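Local coordinates for protein tapirin (Caldicellulosiruptor hydrothermalis, PDB 6N2C) that probably binds cellulose through its C-terminal beta-helix domain, which also carries a zinc ion, and so helps a thermophilic bacterium adhere to cellulose, at residues 202-207 with 227-232; 273-278 with 448-453. All blocks are in the same frame, centred on the assembly; numbering follows the deposited sequence. Where two conformers were deposited one is given.

Contact 1 of 2, residues 202-207 with 227-232; sequences VTTRNM and IKADNI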
ATOM      1  N   VAL A 202       2.327  16.626  -0.722  1.00 16.72           N
ATOM      2  CA  VAL A 202       1.865  16.375  -2.120  1.00 17.79           C
ATOM      3  C   VAL A 202       0.348  16.205  -2.054  1.00 16.67           C
ATOM      4  O   VAL A 202      -0.134  15.331  -1.365  1.00 15.41           O
ATOM      5  CB  VAL A 202       2.493  15.124  -2.705  1.00 18.22           C
ATOM      6  CG1 VAL A 202       1.936  14.802  -4.093  1.00 18.15           C
ATOM      7  CG2 VAL A 202       4.001  15.220  -2.748  1.00 19.31           C
ATOM      8  N   THR A 203      -0.401  16.957  -2.908  1.00 16.79           N
ATOM      9  CA  THR A 203      -1.809  16.768  -3.160  1.00 16.37           C
ATOM     10  C   THR A 203      -1.906  16.436  -4.646  1.00 19.42           C
ATOM     11  O   THR A 203      -1.465  17.237  -5.459  1.00 18.14           O
ATOM     12  CB  THR A 203      -2.627  18.002  -2.805  1.00 21.87           C
ATOM     13  OG1 THR A 203      -2.351  18.429  -1.448  1.00 22.54           O
ATOM     14  CG2 THR A 203      -4.134  17.719  -2.915  1.00 21.93           C
ATOM     15  N   THR A 204      -2.403  15.251  -4.955  1.00 17.53           N
ATOM     16  CA  THR A 204      -2.452  14.804  -6.345  1.00 17.39           C
ATOM     17  C   THR A 204      -3.646  14.010  -6.658  1.00 16.84           C
ATOM     18  O   THR A 204      -4.435  13.599  -5.776  1.00 15.52           O
ATOM     19  CB  THR A 204      -1.153  14.097  -6.726  1.00 16.16           C
ATOM     20  OG1 THR A 204      -1.076  13.976  -8.180  1.00 20.38           O
ATOM     21  CG2 THR A 204      -1.159  12.673  -6.156  1.00 18.03           C
ATOM     22  N   ARG A 205      -3.847  13.739  -7.952  1.00 16.78           N
ATOM     23  CA  ARG A 205      -4.836  12.770  -8.358  1.00 16.56           C
ATOM     24  C   ARG A 205      -4.090  11.473  -8.472  1.00 16.58           C
ATOM     25  O   ARG A 205      -4.025  10.731  -7.446  1.00 15.91           O
ATOM     26  CB  ARG A 205      -5.577  13.106  -9.669  1.00 21.86           C
ATOM     27  CG  ARG A 205      -6.537  14.230  -9.585  1.00 26.94           C
ATOM     28  CD  ARG A 205      -7.366  14.236 -10.861  1.00 33.54           C
ATOM     29  NE  ARG A 205      -8.214  13.044 -11.055  1.00 36.66           N
ATOM     30  CZ  ARG A 205      -9.157  12.958 -11.990  1.00 41.65           C
ATOM     31  NH1 ARG A 205      -9.351  13.943 -12.885  1.00 42.34           N
ATOM     32  NH2 ARG A 205      -9.871  11.846 -12.089  1.00 41.91           N
ATOM     33  N   ASN A 206      -3.429  11.224  -9.608  1.00 13.37           N
ATOM     34  CA  ASN A 206      -2.634   9.981  -9.764  1.00 13.99           C
ATOM     35  C   ASN A 206      -1.157  10.179  -9.759  1.00 13.85           C
ATOM     36  O   ASN A 206      -0.672  11.216 -10.204  1.00 14.10           O
ATOM     37  CB  ASN A 206      -3.165   9.235 -10.963  1.00 13.98           C
ATOM     38  CG  ASN A 206      -4.639   8.877 -10.777  1.00 14.22           C
ATOM     39  OD1 ASN A 206      -5.040   8.447  -9.685  1.00 14.68           O
ATOM     40  ND2 ASN A 206      -5.499   9.054 -11.832  1.00 14.59           N
ATOM     41  N   MET A 207      -0.387   9.143  -9.303  1.00 12.22           N
ATOM     42  CA  MET A 207       1.056   9.235  -9.279  1.00 13.75           C
ATOM     43  C   MET A 207       1.609   7.881  -9.668  1.00 12.53           C
ATOM     44  O   MET A 207       1.011   6.847  -9.322  1.00 13.66           O
ATOM     45  CB  MET A 207       1.550   9.582  -7.828  1.00 15.25           C
ATOM     46  CG  MET A 207       3.049   9.458  -7.648  1.00 17.93           C
ATOM     47  SD  MET A 207       3.687  10.101  -6.009  0.99 27.76           S
ATOM     48  CE  MET A 207       2.055  10.495  -5.345  1.00 19.09           C
ATOM     49  N   ILE A 227       1.191  12.839   1.697  1.00 17.36           N
ATOM     50  CA  ILE A 227       0.681  12.630   0.311  1.00 15.85           C
ATOM     51  C   ILE A 227      -0.801  12.332   0.447  1.00 17.58           C
ATOM     52  O   ILE A 227      -1.213  11.471   1.218  1.00 17.86           O
ATOM     53  CB  ILE A 227       1.329  11.432  -0.374  1.00 15.45           C
ATOM     54  CG1 ILE A 227       2.814  11.662  -0.530  1.00 18.01           C
ATOM     55  CG2 ILE A 227       0.676  11.183  -1.719  1.00 15.33           C
ATOM     56  CD1 ILE A 227       3.478  10.419  -1.196  1.00 18.36           C
ATOM     57  N   LYS A 228      -1.604  13.022  -0.372  1.00 16.65           N
ATOM     58  CA  LYS A 228      -2.979  12.702  -0.581  1.00 15.35           C
ATOM     59  C   LYS A 228      -3.138  12.431  -2.116  1.00 15.84           C
ATOM     60  O   LYS A 228      -2.739  13.264  -2.905  1.00 16.24           O
ATOM     61  CB  LYS A 228      -3.885  13.818  -0.137  1.00 19.34           C
ATOM     62  CG  LYS A 228      -5.336  13.438  -0.359  1.00 24.89           C
ATOM     63  CD  LYS A 228      -6.247  14.600   0.027  1.00 35.39           C
ATOM     64  CE  LYS A 228      -7.718  14.295  -0.234  1.00 47.07           C
ATOM     65  NZ  LYS A 228      -8.197  13.090   0.558  1.00 53.33           N
ATOM     66  N   ALA A 229      -3.653  11.279  -2.449  1.00 15.44           N
ATOM     67  CA  ALA A 229      -3.768  10.838  -3.869  1.00 15.34           C
ATOM     68  C   ALA A 229      -4.986  10.029  -4.082  1.00 14.08           C
ATOM     69  O   ALA A 229      -5.457   9.357  -3.193  1.00 14.05           O
ATOM     70  CB  ALA A 229      -2.541  10.004  -4.191  1.00 15.99           C
ATOM     71  N   ASP A 230      -5.481   9.954  -5.331  1.00 11.71           N
ATOM     72  CA  ASP A 230      -6.445   8.954  -5.692  1.00 13.30           C
ATOM     73  C   ASP A 230      -5.817   7.587  -5.866  1.00 12.31           C
ATOM     74  O   ASP A 230      -6.346   6.560  -5.424  1.00 13.18           O
ATOM     75  CB  ASP A 230      -7.066   9.287  -7.097  1.00 16.89           C
ATOM     76  CG  ASP A 230      -7.915  10.560  -7.124  1.00 21.62           C
ATOM     77  OD1 ASP A 230      -8.270  11.062  -6.071  1.00 26.49           O
ATOM     78  OD2 ASP A 230      -8.308  10.923  -8.254  1.00 29.52           O
ATOM     79  N   ASN A 231      -4.676   7.551  -6.560  1.00 12.34           N
ATOM     80  CA  ASN A 231      -4.001   6.295  -6.876  1.00 12.64           C
ATOM     81  C   ASN A 231      -2.507   6.522  -6.853  1.00 12.91           C
ATOM     82  O   ASN A 231      -2.045   7.610  -7.285  1.00 13.53           O
ATOM     83  CB  ASN A 231      -4.358   5.659  -8.249  1.00 12.90           C
ATOM     84  CG  ASN A 231      -5.854   5.352  -8.403  1.00 13.76           C
ATOM     85  OD1 ASN A 231      -6.339   4.365  -7.884  1.00 14.23           O
ATOM     86  ND2 ASN A 231      -6.586   6.246  -9.083  1.00 14.58           N
ATOM     87  N   ILE A 232      -1.755   5.514  -6.326  1.00 12.70           N
ATOM     88  CA  ILE A 232      -0.313   5.499  -6.384  1.00 13.49           C
ATOM     89  C   ILE A 232       0.131   4.181  -6.881  1.00 12.99           C
ATOM     90  O   ILE A 232      -0.264   3.143  -6.352  1.00 12.46           O
ATOM     91  CB  ILE A 232       0.337   5.781  -4.978  1.00 13.25           C
ATOM     92  CG1 ILE A 232      -0.137   7.095  -4.374  1.00 13.83           C
ATOM     93  CG2 ILE A 232       1.858   5.657  -5.064  1.00 14.96           C
ATOM     94  CD1 ILE A 232       0.483   7.432  -3.003  1.00 15.24           C
TER
HETATM   95  O   HOH W   1      -8.258   9.034 -10.730  1.00 19.26           O
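Asn206 and Asn231 lie side by side on adjacent strands, their carboxamides pointing the same way. Asn231 ND2 gives a hydrogen to Asn206 OD1 at 2.8 Å; the acceptor sits almost in the amide plane of Asn231, whereas the donor stands above the carbonyl plane of Asn206, the two amides being turned 40° apart. The ladder continues to Asn251, whose ND2 donates to Asn231 OD1, and ends in the other direction at Thr185 OG1, which Asn206 ND2 reaches; Asn231 ND2 also bonds to Asp177 OD2. Stacked asparagines are a familiar feature of parallel beta-helices, and here 202-207 and 227-232 are the same corner of consecutive coils, kept in register by parallel bridges before and after the bend. At the bend Arg205 O receives Asp230 N at 2.7 Å and, weakly, Asn231 N. Outside the coil, Asp230 OD2 comes to the edge of the Arg205 guanidinium, 3.5 Å from NE, in a salt bridge with the guanidinium and carboxylate planes 70° apart. A water accepts from Asn206 ND2 at 3.0 Å and may link the charged pair to the ladder. An alanine at Asn206 would probably leave Asn231 ND2 with Asp177 but no acceptor on the adjacent coil. On the inner side, the Thr204 methyl CG2 meets Ala229 CB at 3.6 Å, while Val202 CB lies against Ile227 CG1. Met207 runs out extended and then folds at its last torsion (chi3 4°); its side chain crosses that of Ile227 at about a right angle, with Met207 CE 3.9 Å from Ile227 CG2. The same methyl rests 4.2 Å from CG1 of Ile232, its partner on the next coil.

Contact 2 of 2, residues 273-278 with 448-453; sequences LLFSDG and TIPAII
On one flank of the beta-helix, strand 273-276 meets the start of the short helix 451-457, which lies against the outside of the coils with Pro450 at its N-cap position. Ile453, in the first turn of that helix, is the residue that meets both Leu273 and Phe275 most closely. Its CG2 stands 3.8 Å from the centroid of the Phe275 ring and only 9° off the ring normal, a CH-pi contact over the middle of one face. The other branch, CG1, is anti to the carbonyl carbon (chi1 -59°) and thereby passes between the two strand residues, 3.8 Å from Phe275 CD2 and 3.7 Å from Leu273 CD2. Leu273 and Ile453 approach tip to tip, and the same leucine methyl also meets Pro450 CG at 3.8 Å. Ile449 CD1 comes to the edge of the Phe275 ring, 4.3 Å from CE2. No hydrogen bond crosses here; the join is apolar. Asp277, just after the strand, adds a polar tie by a salt bridge to Lys457 at the far end of the helix. Around this core, Phe275 stacks on Phe294 of strand 293-294, while Ile452 and Ile453 rest on Leu252 and Tyr254 of strand 252-255, so the helix spans neighbouring coils.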
ATOM      1  N   LEU A 273      -8.270  -0.273  -2.095  1.00 13.69           N
ATOM      2  CA  LEU A 273      -7.395  -1.429  -2.387  1.00 15.34           C
ATOM      3  C   LEU A 273      -5.942  -1.074  -2.106  1.00 15.86           C
ATOM      4  O   LEU A 273      -5.452  -0.070  -2.649  1.00 15.11           O
ATOM      5  CB  LEU A 273      -7.539  -1.810  -3.875  1.00 15.35           C
ATOM      6  CG  LEU A 273      -6.705  -2.974  -4.421  1.00 15.75           C
ATOM      7  CD1 LEU A 273      -6.808  -4.252  -3.577  1.00 16.80           C
ATOM      8  CD2 LEU A 273      -6.974  -3.301  -5.897  1.00 16.40           C
ATOM      9  N   LEU A 274      -5.240  -1.963  -1.362  1.00 14.51           N
ATOM     10  CA  LEU A 274      -3.776  -1.847  -1.135  1.00 14.39           C
ATOM     11  C   LEU A 274      -3.239  -3.136  -1.582  1.00 13.01           C
ATOM     12  O   LEU A 274      -3.656  -4.205  -1.057  1.00 15.20           O
ATOM     13  CB  LEU A 274      -3.528  -1.644   0.396  1.00 13.81           C
ATOM     14  CG  LEU A 274      -2.099  -1.557   0.837  1.00 15.72           C
ATOM     15  CD1 LEU A 274      -1.487  -0.354   0.159  1.00 15.94           C
ATOM     16  CD2 LEU A 274      -2.040  -1.356   2.316  1.00 16.16           C
ATOM     17  N   PHE A 275      -2.333  -3.126  -2.572  1.00 13.77           N
ATOM     18  CA  PHE A 275      -1.863  -4.353  -3.187  1.00 14.00           C
ATOM     19  C   PHE A 275      -0.376  -4.271  -3.350  1.00 15.56           C
ATOM     20  O   PHE A 275       0.105  -3.346  -4.007  1.00 14.47           O
ATOM     21  CB  PHE A 275      -2.539  -4.522  -4.587  1.00 14.35           C
ATOM     22  CG  PHE A 275      -2.445  -5.866  -5.161  1.00 14.74           C
ATOM     23  CD1 PHE A 275      -1.206  -6.390  -5.584  1.00 13.80           C
ATOM     24  CD2 PHE A 275      -3.583  -6.680  -5.278  1.00 14.52           C
ATOM     25  CE1 PHE A 275      -1.118  -7.677  -6.114  1.00 18.03           C
ATOM     26  CE2 PHE A 275      -3.464  -7.929  -5.815  1.00 15.92           C
ATOM     27  CZ  PHE A 275      -2.258  -8.445  -6.209  1.00 16.36           C
ATOM     28  N   SER A 276       0.354  -5.277  -2.860  1.00 14.45           N
ATOM     29  CA  SER A 276       1.771  -5.364  -3.142  1.00 14.30           C
ATOM     30  C   SER A 276       2.123  -6.792  -3.505  1.00 15.98           C
ATOM     31  O   SER A 276       1.584  -7.726  -2.952  1.00 16.88           O
ATOM     32  CB  SER A 276       2.648  -4.921  -1.973  1.00 15.93           C
ATOM     33  OG  SER A 276       4.014  -4.855  -2.336  1.00 15.67           O
ATOM     34  N   ASP A 277       2.997  -6.979  -4.482  1.00 14.01           N
ATOM     35  CA  ASP A 277       3.558  -8.278  -4.696  1.00 16.49           C
ATOM     36  C   ASP A 277       4.671  -8.623  -3.705  1.00 17.97           C
ATOM     37  O   ASP A 277       5.219  -9.768  -3.807  1.00 19.92           O
ATOM     38  CB  ASP A 277       4.082  -8.416  -6.104  1.00 17.16           C
ATOM     39  CG  ASP A 277       2.947  -8.284  -7.164  1.00 20.77           C
ATOM     40  OD1 ASP A 277       1.901  -8.887  -6.911  1.00 24.26           O
ATOM     41  OD2 ASP A 277       3.196  -7.658  -8.260  1.00 26.05           O
ATOM     42  N   GLY A 278       5.021  -7.716  -2.825  1.00 18.16           N
ATOM     43  CA  GLY A 278       6.166  -7.880  -1.882  1.00 15.98           C
ATOM     44  C   GLY A 278       5.728  -7.830  -0.431  1.00 17.28           C
ATOM     45  O   GLY A 278       4.612  -8.158  -0.052  1.00 15.14           O
ATOM     46  N   THR A 448     -10.734 -13.065  -5.933  0.54 28.53           N
ATOM     47  CA  THR A 448     -10.085 -12.954  -7.218  0.54 25.70           C
ATOM     48  C   THR A 448      -9.194 -11.681  -7.243  0.54 22.33           C
ATOM     49  O   THR A 448      -9.464 -10.674  -6.564  0.54 24.33           O
ATOM     50  CB  THR A 448     -11.075 -12.934  -8.412  0.54 27.43           C
ATOM     51  OG1 THR A 448     -10.311 -13.103  -9.595  0.54 36.77           O
ATOM     52  CG2 THR A 448     -11.896 -11.630  -8.498  0.54 26.80           C
ATOM     53  N   ILE A 449      -8.157 -11.770  -8.037  1.00 22.83           N
ATOM     54  CA  ILE A 449      -7.267 -10.600  -8.290  1.00 23.95           C
ATOM     55  C   ILE A 449      -8.070  -9.539  -9.080  1.00 22.42           C
ATOM     56  O   ILE A 449      -8.689  -9.869 -10.141  1.00 23.17           O
ATOM     57  CB  ILE A 449      -6.066 -10.957  -9.103  1.00 25.40           C
ATOM     58  CG1 ILE A 449      -5.215 -12.017  -8.424  1.00 32.04           C
ATOM     59  CG2 ILE A 449      -5.262  -9.713  -9.418  1.00 27.17           C
ATOM     60  CD1 ILE A 449      -4.969 -11.763  -6.960  1.00 33.41           C
ATOM     61  N   PRO A 450      -8.143  -8.300  -8.566  1.00 19.70           N
ATOM     62  CA  PRO A 450      -8.907  -7.263  -9.219  1.00 18.98           C
ATOM     63  C   PRO A 450      -8.371  -7.005 -10.623  1.00 17.65           C
ATOM     64  O   PRO A 450      -7.177  -7.029 -10.872  1.00 17.63           O
ATOM     65  CB  PRO A 450      -8.685  -6.048  -8.330  1.00 19.20           C
ATOM     66  CG  PRO A 450      -8.532  -6.634  -6.962  1.00 17.73           C
ATOM     67  CD  PRO A 450      -7.589  -7.779  -7.312  1.00 19.10           C
ATOM     68  N   ALA A 451      -9.311  -6.742 -11.523  1.00 18.77           N
ATOM     69  CA  ALA A 451      -9.000  -6.497 -12.915  1.00 20.43           C
ATOM     70  C   ALA A 451      -8.073  -5.333 -13.090  1.00 18.01           C
ATOM     71  O   ALA A 451      -7.154  -5.434 -13.879  1.00 18.39           O
ATOM     72  CB  ALA A 451     -10.266  -6.247 -13.731  1.00 23.25           C
ATOM     73  N   ILE A 452      -8.258  -4.317 -12.287  1.00 17.34           N
ATOM     74  CA  ILE A 452      -7.373  -3.151 -12.355  1.00 18.28           C
ATOM     75  C   ILE A 452      -5.920  -3.537 -12.107  1.00 19.56           C
ATOM     76  O   ILE A 452      -5.006  -3.010 -12.771  1.00 16.77           O
ATOM     77  CB  ILE A 452      -7.849  -1.982 -11.479  1.00 18.40           C
ATOM     78  CG1 ILE A 452      -7.189  -0.679 -11.789  1.00 19.59           C
ATOM     79  CG2 ILE A 452      -7.606  -2.295 -10.003  1.00 17.77           C
ATOM     80  CD1 ILE A 452      -7.371  -0.162 -13.178  1.00 21.23           C
ATOM     81  N   ILE A 453      -5.657  -4.456 -11.162  1.00 17.43           N
ATOM     82  CA  ILE A 453      -4.301  -4.888 -10.896  1.00 19.54           C
ATOM     83  C   ILE A 453      -3.735  -5.728 -12.022  1.00 19.95           C
ATOM     84  O   ILE A 453      -2.569  -5.560 -12.412  1.00 20.59           O
ATOM     85  CB  ILE A 453      -4.221  -5.707  -9.549  1.00 21.14           C
ATOM     86  CG1 ILE A 453      -4.699  -4.853  -8.379  1.00 21.09           C
ATOM     87  CG2 ILE A 453      -2.838  -6.354  -9.377  1.00 18.05           C
ATOM     88  CD1 ILE A 453      -3.853  -3.649  -8.011  1.00 22.00           C
TER

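The two contacts illustrate two kinds of join in a solenoid: coil against coil in contact 1, and a chain returning along the outside in contact 2. Their centres are 18 Å apart and their nearest atoms about 6 Å, with strand 252-255 between strands 231-234 and 273-276 on the same face. Asn251 joins them, pairing with Asn231 by its side chain and with Leu273 by its backbone; Ile180 likewise touches both Asn231 and Ile452. The zinc site of His530, Asp532 and Glu551 borders contact 1 alone: the Thr203 side chain is about 4 Å from that of Glu551 and about 8 Å from the zinc ion.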